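Phage-related protein (Bacillus cereus, PDB 4JG2) is of unknown function but belongs to a phage single-stranded DNA-binding protein family, so it probably binds single-stranded DNA. Local coordinates at residues L46-P54 / I146-S154; K103-R111 / F164-V175. All coordinates share one frame; numbering follows the deposited sequence.

Interaction 1: L46-P54 / I146-S154; sequences LSYFHGWEP and ILDRNEVYS
Trp52 and Arg149 form the centre of a contact between the edge strand 45-50, with the turn after it, and a loop built on a 3-10 turn, 149-151. The Arg149 side chain runs extended over one face of the indole. Its CG lies 3.6 Å from the centroid of the five-membered ring, almost on the ring normal, a CH-pi contact. The guanidinium plane is only 7° from that of the indole, but it covers Trp52 CB rather than the ring centre. In the conformer described, one of two for Glu53, Arg149 NH1 forms a salt bridge with Glu53 OE2 at 3.0 Å. NH1 meets that oxygen on the anti side and tilted out of the carboxylate plane, while the oxygen lies in the guanidinium plane.

Trp52 NE1 gives a hydrogen bond to Val152 O at 3.1 Å, close to the ring plane, and a weak one to Arg149 O. A face contact and an edge bond together fix the rotation of the ring. At its far side Trp52 CH2 meets Ile146 CG2 at 3.9 Å.

Val152 packs against both aromatic rings. Its CG1, anti to the backbone N (chi1 -170°), sits over a face of Phe49, 4.0 Å from the ring centroid, and also touches Leu46 CD1. Its CB and CG2 face Trp52 CZ2. Within the strand, just after the corner at Tyr48, Phe49 N gives a nearly straight hydrogen bond to Ser154 OG, 2.9 Å.

Strand 63-71 pairs with this edge strand through Ser47 and His50. Ile138 of strand 138-139 touches Phe49, Trp52 and Val152. Ile182 of strand 175-186 touches Phe49, and Lys184 touches Val152 and Ile146. The contact joins an outermost strand of the four-stranded sheet to a loop between two mixed-sheet strands.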
loop_
_atom_site.group_PDB
_atom_site.type_symbol
_atom_site.label_atom_id
_atom_site.label_comp_id
_atom_site.label_asym_id
_atom_site.label_seq_id
_atom_site.Cartn_x
_atom_site.Cartn_y
_atom_site.Cartn_z
ATOM N N LEU A 46 8.351 -5.229 -0.259
ATOM C CA LEU A 46 7.062 -5.690 -0.789
ATOM C C LEU A 46 6.779 -7.087 -0.305
ATOM O O LEU A 46 7.614 -8.015 -0.432
ATOM C CB LEU A 46 7.087 -5.667 -2.322
ATOM C CG LEU A 46 7.522 -4.366 -2.966
ATOM C CD1 LEU A 46 7.366 -4.436 -4.452
ATOM C CD2 LEU A 46 6.769 -3.166 -2.414
ATOM N N SER A 47 5.553 -7.304 0.198
ATOM C CA SER A 47 5.058 -8.609 0.584
ATOM C C SER A 47 3.772 -8.883 -0.203
ATOM O O SER A 47 2.973 -7.964 -0.449
ATOM C CB SER A 47 4.773 -8.637 2.103
ATOM O OG SER A 47 3.982 -9.704 2.548
ATOM N N TYR A 48 3.532 -10.136 -0.584
ATOM C CA TYR A 48 2.333 -10.501 -1.297
ATOM C C TYR A 48 2.141 -9.574 -2.497
ATOM O O TYR A 48 1.062 -8.978 -2.721
ATOM C CB TYR A 48 1.094 -10.574 -0.383
ATOM C CG TYR A 48 1.257 -11.499 0.779
ATOM C CD1 TYR A 48 1.583 -12.819 0.612
ATOM C CD2 TYR A 48 1.069 -11.042 2.056
ATOM C CE1 TYR A 48 1.668 -13.674 1.702
ATOM C CE2 TYR A 48 1.187 -11.866 3.126
ATOM C CZ TYR A 48 1.467 -13.197 2.942
ATOM O OH TYR A 48 1.617 -14.089 4.000
ATOM N N PHE A 49 3.168 -9.502 -3.323
ATOM C CA PHE A 49 3.141 -8.619 -4.456
ATOM C C PHE A 49 2.283 -9.123 -5.610
ATOM O O PHE A 49 2.580 -10.133 -6.237
ATOM C CB PHE A 49 4.595 -8.378 -4.945
ATOM C CG PHE A 49 4.681 -7.567 -6.159
ATOM C CD1 PHE A 49 4.444 -6.233 -6.177
ATOM C CD2 PHE A 49 4.967 -8.223 -7.328
ATOM C CE1 PHE A 49 4.577 -5.541 -7.465
ATOM C CE2 PHE A 49 5.038 -7.630 -8.489
ATOM C CZ PHE A 49 4.891 -6.322 -8.598
ATOM N N HIS A 50 1.255 -8.341 -5.918
ATOM C CA HIS A 50 0.348 -8.610 -7.028
ATOM C C HIS A 50 0.206 -7.340 -7.841
ATOM O O HIS A 50 -0.868 -6.819 -8.074
ATOM C CB HIS A 50 -0.974 -9.143 -6.545
ATOM C CG HIS A 50 -0.861 -10.503 -5.934
ATOM N ND1 HIS A 50 -0.549 -11.617 -6.657
ATOM C CD2 HIS A 50 -0.945 -10.905 -4.656
ATOM C CE1 HIS A 50 -0.459 -12.656 -5.852
ATOM N NE2 HIS A 50 -0.662 -12.243 -4.618
ATOM N N GLY A 51 1.329 -6.846 -8.345
ATOM C CA GLY A 51 1.377 -5.661 -9.175
ATOM C C GLY A 51 1.412 -5.909 -10.666
ATOM O O GLY A 51 1.079 -5.016 -11.400
ATOM N N TRP A 52 1.807 -7.117 -11.105
ATOM C CA TRP A 52 1.794 -7.380 -12.545
ATOM C C TRP A 52 0.451 -7.924 -13.028
ATOM O O TRP A 52 0.060 -7.662 -14.156
ATOM C CB TRP A 52 2.907 -8.377 -12.920
ATOM C CG TRP A 52 4.317 -7.936 -12.626
ATOM C CD1 TRP A 52 5.209 -8.523 -11.797
ATOM C CD2 TRP A 52 4.987 -6.795 -13.203
ATOM N NE1 TRP A 52 6.420 -7.849 -11.815
ATOM C CE2 TRP A 52 6.299 -6.793 -12.688
ATOM C CE3 TRP A 52 4.619 -5.828 -14.156
ATOM C CZ2 TRP A 52 7.266 -5.863 -13.094
ATOM C CZ3 TRP A 52 5.560 -4.916 -14.554
ATOM C CH2 TRP A 52 6.855 -4.927 -14.021
ATOM N N GLU A 53 -0.204 -8.712 -12.191
ATOM C CA GLU A 53 -1.501 -9.286 -12.487
ATOM C C GLU A 53 -2.341 -9.146 -11.244
ATOM O O GLU A 53 -1.799 -9.146 -10.153
ATOM C CB GLU A 53 -1.379 -10.767 -12.881
ATOM C CG GLU A 53 -0.410 -11.044 -14.023
ATOM C CD GLU A 53 -0.766 -12.293 -14.773
ATOM O OE1 GLU A 53 -1.984 -12.495 -14.990
ATOM O OE2 GLU A 53 0.159 -13.026 -15.199
ATOM N N PRO A 54 -3.638 -8.943 -11.418
ATOM C CA PRO A 54 -4.519 -8.838 -10.260
ATOM C C PRO A 54 -4.986 -10.176 -9.773
ATOM O O PRO A 54 -4.972 -11.158 -10.530
ATOM C CB PRO A 54 -5.677 -7.985 -10.802
ATOM C CG PRO A 54 -5.824 -8.465 -12.217
ATOM C CD PRO A 54 -4.391 -8.732 -12.687
ATOM N N ILE A 146 9.628 -0.863 -16.182
ATOM C CA ILE A 146 10.336 -2.139 -16.070
ATOM C C ILE A 146 9.708 -3.122 -17.056
ATOM O O ILE A 146 8.498 -3.393 -17.051
ATOM C CB ILE A 146 10.315 -2.666 -14.637
ATOM C CG1 ILE A 146 11.305 -1.799 -13.838
ATOM C CG2 ILE A 146 10.655 -4.164 -14.545
ATOM C CD1 ILE A 146 11.419 -2.095 -12.372
ATOM N N LEU A 147 10.562 -3.685 -17.913
ATOM C CA LEU A 147 10.173 -4.558 -19.034
ATOM C C LEU A 147 10.485 -6.028 -18.784
ATOM O O LEU A 147 10.382 -6.825 -19.709
ATOM C CB LEU A 147 10.813 -4.074 -20.334
ATOM C CG LEU A 147 10.603 -2.592 -20.699
ATOM C CD1 LEU A 147 11.327 -2.234 -21.983
ATOM C CD2 LEU A 147 9.141 -2.227 -20.765
ATOM N N ASP A 148 10.786 -6.421 -17.523
ATOM C CA ASP A 148 11.033 -7.819 -17.182
ATOM C C ASP A 148 10.434 -8.034 -15.804
ATOM O O ASP A 148 10.971 -7.507 -14.824
ATOM C CB ASP A 148 12.551 -8.166 -17.178
ATOM C CG ASP A 148 12.830 -9.662 -16.926
ATOM O OD1 ASP A 148 11.958 -10.350 -16.391
ATOM O OD2 ASP A 148 13.947 -10.104 -17.253
ATOM N N ARG A 149 9.343 -8.794 -15.733
ATOM C CA ARG A 149 8.619 -8.990 -14.508
ATOM C C ARG A 149 9.524 -9.594 -13.419
ATOM O O ARG A 149 9.248 -9.396 -12.207
ATOM C CB ARG A 149 7.421 -9.930 -14.684
ATOM C CG ARG A 149 6.303 -9.332 -15.481
ATOM C CD ARG A 149 5.057 -10.178 -15.445
ATOM N NE ARG A 149 3.994 -9.587 -16.240
ATOM C CZ ARG A 149 2.790 -10.123 -16.382
ATOM N NH1 ARG A 149 2.535 -11.276 -15.816
ATOM N NH2 ARG A 149 1.906 -9.528 -17.143
ATOM N N ASN A 150 10.565 -10.352 -13.802
ATOM C CA ASN A 150 11.439 -10.945 -12.787
ATOM C C ASN A 150 12.195 -9.909 -11.935
ATOM O O ASN A 150 12.758 -10.271 -10.912
ATOM C CB ASN A 150 12.407 -11.919 -13.438
ATOM C CG ASN A 150 11.758 -13.239 -13.813
ATOM O OD1 ASN A 150 10.836 -13.699 -13.164
ATOM N ND2 ASN A 150 12.287 -13.890 -14.813
ATOM N N GLU A 151 12.180 -8.640 -12.347
ATOM C CA GLU A 151 12.805 -7.590 -11.524
ATOM C C GLU A 151 11.976 -7.122 -10.341
ATOM O O GLU A 151 12.517 -6.448 -9.467
ATOM C CB GLU A 151 13.187 -6.391 -12.387
ATOM C CG GLU A 151 14.229 -6.735 -13.470
ATOM C CD GLU A 151 15.467 -7.416 -12.926
ATOM O OE1 GLU A 151 15.996 -6.924 -11.922
ATOM O OE2 GLU A 151 15.880 -8.463 -13.511
ATOM N N VAL A 152 10.687 -7.419 -10.284
ATOM C CA VAL A 152 9.836 -6.991 -9.143
ATOM C C VAL A 152 8.996 -8.185 -8.670
ATOM O O VAL A 152 8.256 -8.727 -9.455
ATOM C CB VAL A 152 8.952 -5.778 -9.512
ATOM C CG1 VAL A 152 8.294 -5.228 -8.277
ATOM C CG2 VAL A 152 9.770 -4.690 -10.192
ATOM N N TYR A 153 9.145 -8.488 -7.402
ATOM C CA TYR A 153 8.638 -9.730 -6.803
ATOM C C TYR A 153 8.535 -9.542 -5.304
ATOM O O TYR A 153 9.160 -8.630 -4.749
ATOM C CB TYR A 153 9.603 -10.918 -7.147
ATOM C CG TYR A 153 11.033 -10.626 -6.780
ATOM C CD1 TYR A 153 11.850 -9.926 -7.676
ATOM C CD2 TYR A 153 11.520 -10.894 -5.511
ATOM C CE1 TYR A 153 13.124 -9.542 -7.316
ATOM C CE2 TYR A 153 12.790 -10.470 -5.150
ATOM C CZ TYR A 153 13.562 -9.766 -6.041
ATOM O OH TYR A 153 14.798 -9.289 -5.655
ATOM N N SER A 154 7.743 -10.374 -4.638
ATOM C CA SER A 154 7.641 -10.349 -3.190
ATOM C C SER A 154 9.028 -10.547 -2.584
ATOM O O SER A 154 9.681 -11.550 -2.849
ATOM C CB SER A 154 6.729 -11.430 -2.701
ATOM O OG SER A 154 5.432 -11.299 -3.272
#

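Interaction 2: K103-R111 / F164-V175; sequences KAAIKLPLR and FYAFNSNGNKGV
Lys107 carries its CG anti to the backbone N (chi1 -178°), which sends the chain toward the hairpin, where CD meets the edge of the Phe167 ring at CZ, 4.1 Å away. The last torsion, chi4 59°, then bends the ammonium end aside. Phe167 has its CG between N and the carbonyl carbon (chi1 80°), and its ring lies with one face over Lys173 CA.

The backbones meet in a single beta bridge between Lys107 and Gly174. Lys107 N donates to Lys173 O at 2.8 Å. Val175 N returns a bond to Lys107 O at 2.9 Å. Gly174 CA adds a CA-H...O contact to Lys107 O at 3.3 Å. Gly174 has backbone angles suited to glycine, and its CA comes right up to the Lys107 oxygen.

Beside the bridge, Ile106 CB packs on Lys173 O. Pro109 CD lies 3.9 Å from Val175 CB, and Pro109 CG approaches Phe164 CE2 at 3.7 Å. Val85 and Ile89 of helix 75-96 touch Pro109 and Val175 in turn.

Two backbone bonds fix the loop to the chain just after the type I' turn, Ser169 to Asn172, of the hairpin. Pro109 extends an apolar patch toward the helix. The register of the loop therefore does not rest on side-chain charge, and the side chain of Lys107 contributes here through its methylenes.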
loop_
_atom_site.group_PDB
_atom_site.type_symbol
_atom_site.label_atom_id
_atom_site.label_comp_id
_atom_site.label_asym_id
_atom_site.label_seq_id
_atom_site.Cartn_x
_atom_site.Cartn_y
_atom_site.Cartn_z
ATOM N N LYS A 103 -11.404 7.340 16.353
ATOM C CA LYS A 103 -10.529 6.454 15.600
ATOM C C LYS A 103 -10.554 5.006 16.082
ATOM O O LYS A 103 -10.312 4.073 15.274
ATOM C CB LYS A 103 -9.139 7.071 15.452
ATOM C CG LYS A 103 -9.161 8.327 14.602
ATOM C CD LYS A 103 -7.860 9.122 14.573
ATOM C CE LYS A 103 -6.787 8.506 13.722
ATOM N NZ LYS A 103 -5.564 9.344 13.801
ATOM N N ALA A 104 -10.832 4.768 17.363
ATOM C CA ALA A 104 -10.948 3.399 17.814
ATOM C C ALA A 104 -12.175 2.665 17.222
ATOM O O ALA A 104 -12.226 1.438 17.254
ATOM C CB ALA A 104 -11.025 3.380 19.334
ATOM N N ALA A 105 -13.133 3.411 16.654
ATOM C CA ALA A 105 -14.390 2.878 16.116
ATOM C C ALA A 105 -14.321 2.488 14.645
ATOM O O ALA A 105 -15.236 1.871 14.099
ATOM C CB ALA A 105 -15.506 3.910 16.300
ATOM N N ILE A 106 -13.207 2.809 13.979
ATOM C CA ILE A 106 -13.082 2.575 12.540
ATOM C C ILE A 106 -11.791 1.817 12.195
ATOM O O ILE A 106 -10.897 1.686 13.010
ATOM C CB ILE A 106 -13.136 3.920 11.791
ATOM C CG1 ILE A 106 -11.949 4.812 12.138
ATOM C CG2 ILE A 106 -14.423 4.617 12.065
ATOM C CD1 ILE A 106 -11.831 6.099 11.337
ATOM N N LYS A 107 -11.725 1.319 10.952
ATOM C CA LYS A 107 -10.569 0.587 10.444
ATOM C C LYS A 107 -9.580 1.565 9.961
ATOM O O LYS A 107 -9.879 2.416 9.095
ATOM C CB LYS A 107 -11.025 -0.370 9.327
ATOM C CG LYS A 107 -10.036 -1.272 8.663
ATOM C CD LYS A 107 -10.807 -2.330 7.850
ATOM C CE LYS A 107 -10.050 -2.968 6.714
ATOM N NZ LYS A 107 -8.805 -3.659 7.102
ATOM N N LEU A 108 -8.369 1.443 10.442
ATOM C CA LEU A 108 -7.266 2.284 10.049
ATOM C C LEU A 108 -6.182 1.470 9.351
ATOM O O LEU A 108 -6.017 0.296 9.653
ATOM C CB LEU A 108 -6.683 2.998 11.265
ATOM C CG LEU A 108 -7.606 3.890 12.057
ATOM C CD1 LEU A 108 -6.866 4.380 13.301
ATOM C CD2 LEU A 108 -8.112 5.033 11.227
ATOM N N PRO A 109 -5.464 2.044 8.382
ATOM C CA PRO A 109 -4.602 1.251 7.499
ATOM C C PRO A 109 -3.197 0.915 7.966
ATOM O O PRO A 109 -2.601 -0.045 7.491
ATOM C CB PRO A 109 -4.576 2.082 6.195
ATOM C CG PRO A 109 -4.661 3.490 6.722
ATOM C CD PRO A 109 -5.690 3.386 7.831
ATOM N N LEU A 110 -2.628 1.722 8.886
ATOM C CA LEU A 110 -1.232 1.423 9.321
ATOM C C LEU A 110 -1.268 0.348 10.384
ATOM O O LEU A 110 -1.647 0.600 11.533
ATOM C CB LEU A 110 -0.567 2.688 9.812
ATOM C CG LEU A 110 0.913 2.541 10.089
ATOM C CD1 LEU A 110 1.720 2.465 8.807
ATOM C CD2 LEU A 110 1.387 3.687 10.950
ATOM N N ARG A 111 -0.869 -0.864 10.025
ATOM C CA ARG A 111 -0.940 -2.045 10.889
ATOM C C ARG A 111 0.430 -2.365 11.446
ATOM O O ARG A 111 1.459 -2.006 10.880
ATOM C CB ARG A 111 -1.469 -3.223 10.060
ATOM C CG ARG A 111 -2.733 -2.976 9.280
ATOM C CD ARG A 111 -3.798 -2.279 10.044
ATOM N NE ARG A 111 -4.198 -2.990 11.231
ATOM C CZ ARG A 111 -5.261 -2.699 11.955
ATOM N NH1 ARG A 111 -6.048 -1.695 11.582
ATOM N NH2 ARG A 111 -5.553 -3.410 12.996
ATOM N N PHE A 164 -4.608 7.605 0.497
ATOM C CA PHE A 164 -5.532 7.226 1.561
ATOM C C PHE A 164 -6.864 7.895 1.379
ATOM O O PHE A 164 -6.921 9.074 1.041
ATOM C CB PHE A 164 -4.877 7.619 2.908
ATOM C CG PHE A 164 -3.613 6.820 3.193
ATOM C CD1 PHE A 164 -2.346 7.253 2.802
ATOM C CD2 PHE A 164 -3.693 5.574 3.756
ATOM C CE1 PHE A 164 -1.210 6.502 3.033
ATOM C CE2 PHE A 164 -2.577 4.802 3.986
ATOM C CZ PHE A 164 -1.347 5.276 3.600
ATOM N N TYR A 165 -7.924 7.151 1.669
ATOM C CA TYR A 165 -9.264 7.672 1.446
ATOM C C TYR A 165 -10.267 7.002 2.379
ATOM O O TYR A 165 -10.164 5.824 2.712
ATOM C CB TYR A 165 -9.709 7.526 -0.034
ATOM C CG TYR A 165 -9.767 6.102 -0.527
ATOM C CD1 TYR A 165 -8.629 5.457 -1.086
ATOM C CD2 TYR A 165 -10.925 5.370 -0.478
ATOM C CE1 TYR A 165 -8.722 4.180 -1.570
ATOM C CE2 TYR A 165 -10.992 4.051 -0.934
ATOM C CZ TYR A 165 -9.889 3.497 -1.471
ATOM O OH TYR A 165 -9.999 2.201 -1.903
ATOM N N ALA A 166 -11.300 7.725 2.746
ATOM C CA ALA A 166 -12.402 7.202 3.560
ATOM C C ALA A 166 -13.192 6.212 2.758
ATOM O O ALA A 166 -13.420 6.398 1.552
ATOM C CB ALA A 166 -13.294 8.306 4.066
ATOM N N PHE A 167 -13.716 5.176 3.435
ATOM C CA PHE A 167 -14.551 4.177 2.759
ATOM C C PHE A 167 -15.586 3.608 3.728
ATOM O O PHE A 167 -15.403 3.614 4.941
ATOM C CB PHE A 167 -13.714 2.998 2.164
ATOM C CG PHE A 167 -13.331 1.967 3.172
ATOM C CD1 PHE A 167 -12.329 2.228 4.091
ATOM C CD2 PHE A 167 -14.030 0.782 3.280
ATOM C CE1 PHE A 167 -11.997 1.282 5.045
ATOM C CE2 PHE A 167 -13.732 -0.152 4.238
ATOM C CZ PHE A 167 -12.723 0.146 5.159
ATOM N N ASN A 168 -16.610 3.001 3.129
ATOM C CA ASN A 168 -17.557 2.171 3.838
ATOM C C ASN A 168 -18.032 1.125 2.861
ATOM O O ASN A 168 -18.640 1.465 1.861
ATOM C CB ASN A 168 -18.712 3.035 4.292
ATOM C CG ASN A 168 -19.711 2.309 5.124
ATOM O OD1 ASN A 168 -20.223 1.268 4.731
ATOM N ND2 ASN A 168 -19.971 2.834 6.295
ATOM N N SER A 169 -17.746 -0.134 3.165
ATOM C CA SER A 169 -18.154 -1.262 2.338
ATOM C C SER A 169 -17.762 -2.573 3.029
ATOM O O SER A 169 -16.847 -2.601 3.874
ATOM C CB SER A 169 -17.485 -1.286 0.994
ATOM O OG SER A 169 -16.087 -1.264 1.081
ATOM N N ASN A 170 -18.407 -3.662 2.602
ATOM C CA ASN A 170 -18.089 -4.972 3.097
ATOM C C ASN A 170 -18.158 -5.070 4.609
ATOM O O ASN A 170 -17.332 -5.765 5.245
ATOM C CB ASN A 170 -16.711 -5.368 2.547
ATOM C CG ASN A 170 -16.700 -5.480 1.008
ATOM O OD1 ASN A 170 -17.681 -5.948 0.368
ATOM N ND2 ASN A 170 -15.581 -5.083 0.412
ATOM N N GLY A 171 -19.133 -4.357 5.203
ATOM C CA GLY A 171 -19.302 -4.379 6.673
ATOM C C GLY A 171 -18.215 -3.641 7.440
ATOM O O GLY A 171 -18.225 -3.639 8.648
ATOM N N ASN A 172 -17.323 -2.954 6.733
ATOM C CA ASN A 172 -16.218 -2.251 7.333
ATOM C C ASN A 172 -16.318 -0.782 6.967
ATOM O O ASN A 172 -17.004 -0.384 6.004
ATOM C CB ASN A 172 -14.860 -2.851 6.838
ATOM C CG ASN A 172 -14.588 -4.240 7.370
ATOM O OD1 ASN A 172 -14.704 -4.492 8.543
ATOM N ND2 ASN A 172 -14.076 -5.087 6.509
ATOM N N LYS A 173 -15.623 0.016 7.740
ATOM C CA LYS A 173 -15.584 1.455 7.468
ATOM C C LYS A 173 -14.336 2.054 8.070
ATOM O O LYS A 173 -13.860 1.509 9.076
ATOM C CB LYS A 173 -16.848 2.120 7.991
ATOM C CG LYS A 173 -16.936 2.020 9.510
ATOM C CD LYS A 173 -18.290 2.292 10.101
ATOM C CE LYS A 173 -18.242 2.214 11.627
ATOM N NZ LYS A 173 -19.590 2.242 12.216
ATOM N N GLY A 174 -13.839 3.144 7.503
ATOM C CA GLY A 174 -12.633 3.726 7.960
ATOM C C GLY A 174 -11.856 4.376 6.834
ATOM O O GLY A 174 -12.441 5.084 5.997
ATOM N N VAL A 175 -10.556 4.152 6.814
ATOM C CA VAL A 175 -9.641 4.672 5.844
ATOM C C VAL A 175 -8.913 3.512 5.169
ATOM O O VAL A 175 -8.360 2.659 5.844
ATOM C CB VAL A 175 -8.635 5.637 6.482
ATOM C CG1 VAL A 175 -7.625 6.124 5.443
ATOM C CG2 VAL A 175 -9.347 6.809 7.070
#

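In the fold
Interactions 1 and 2 lie on opposite sides of the chain's centre. Their centres are 26 Å apart and their nearest atoms about 11 Å, so they do not touch. Along the chain their segments alternate. Strand 175-186 relates them: its start, at Val175, belongs to interaction 2, and Ile182 and Lys184, later in the same strand, pack against interaction 1. The four-stranded sheet offers a second relation, since 46-54 includes part of one outermost strand, 45-50, and 103-111 ends on the first residue of the other, 111-112. All four segments fall within the range of the phage single-stranded DNA-binding family, but no DNA site is defined here.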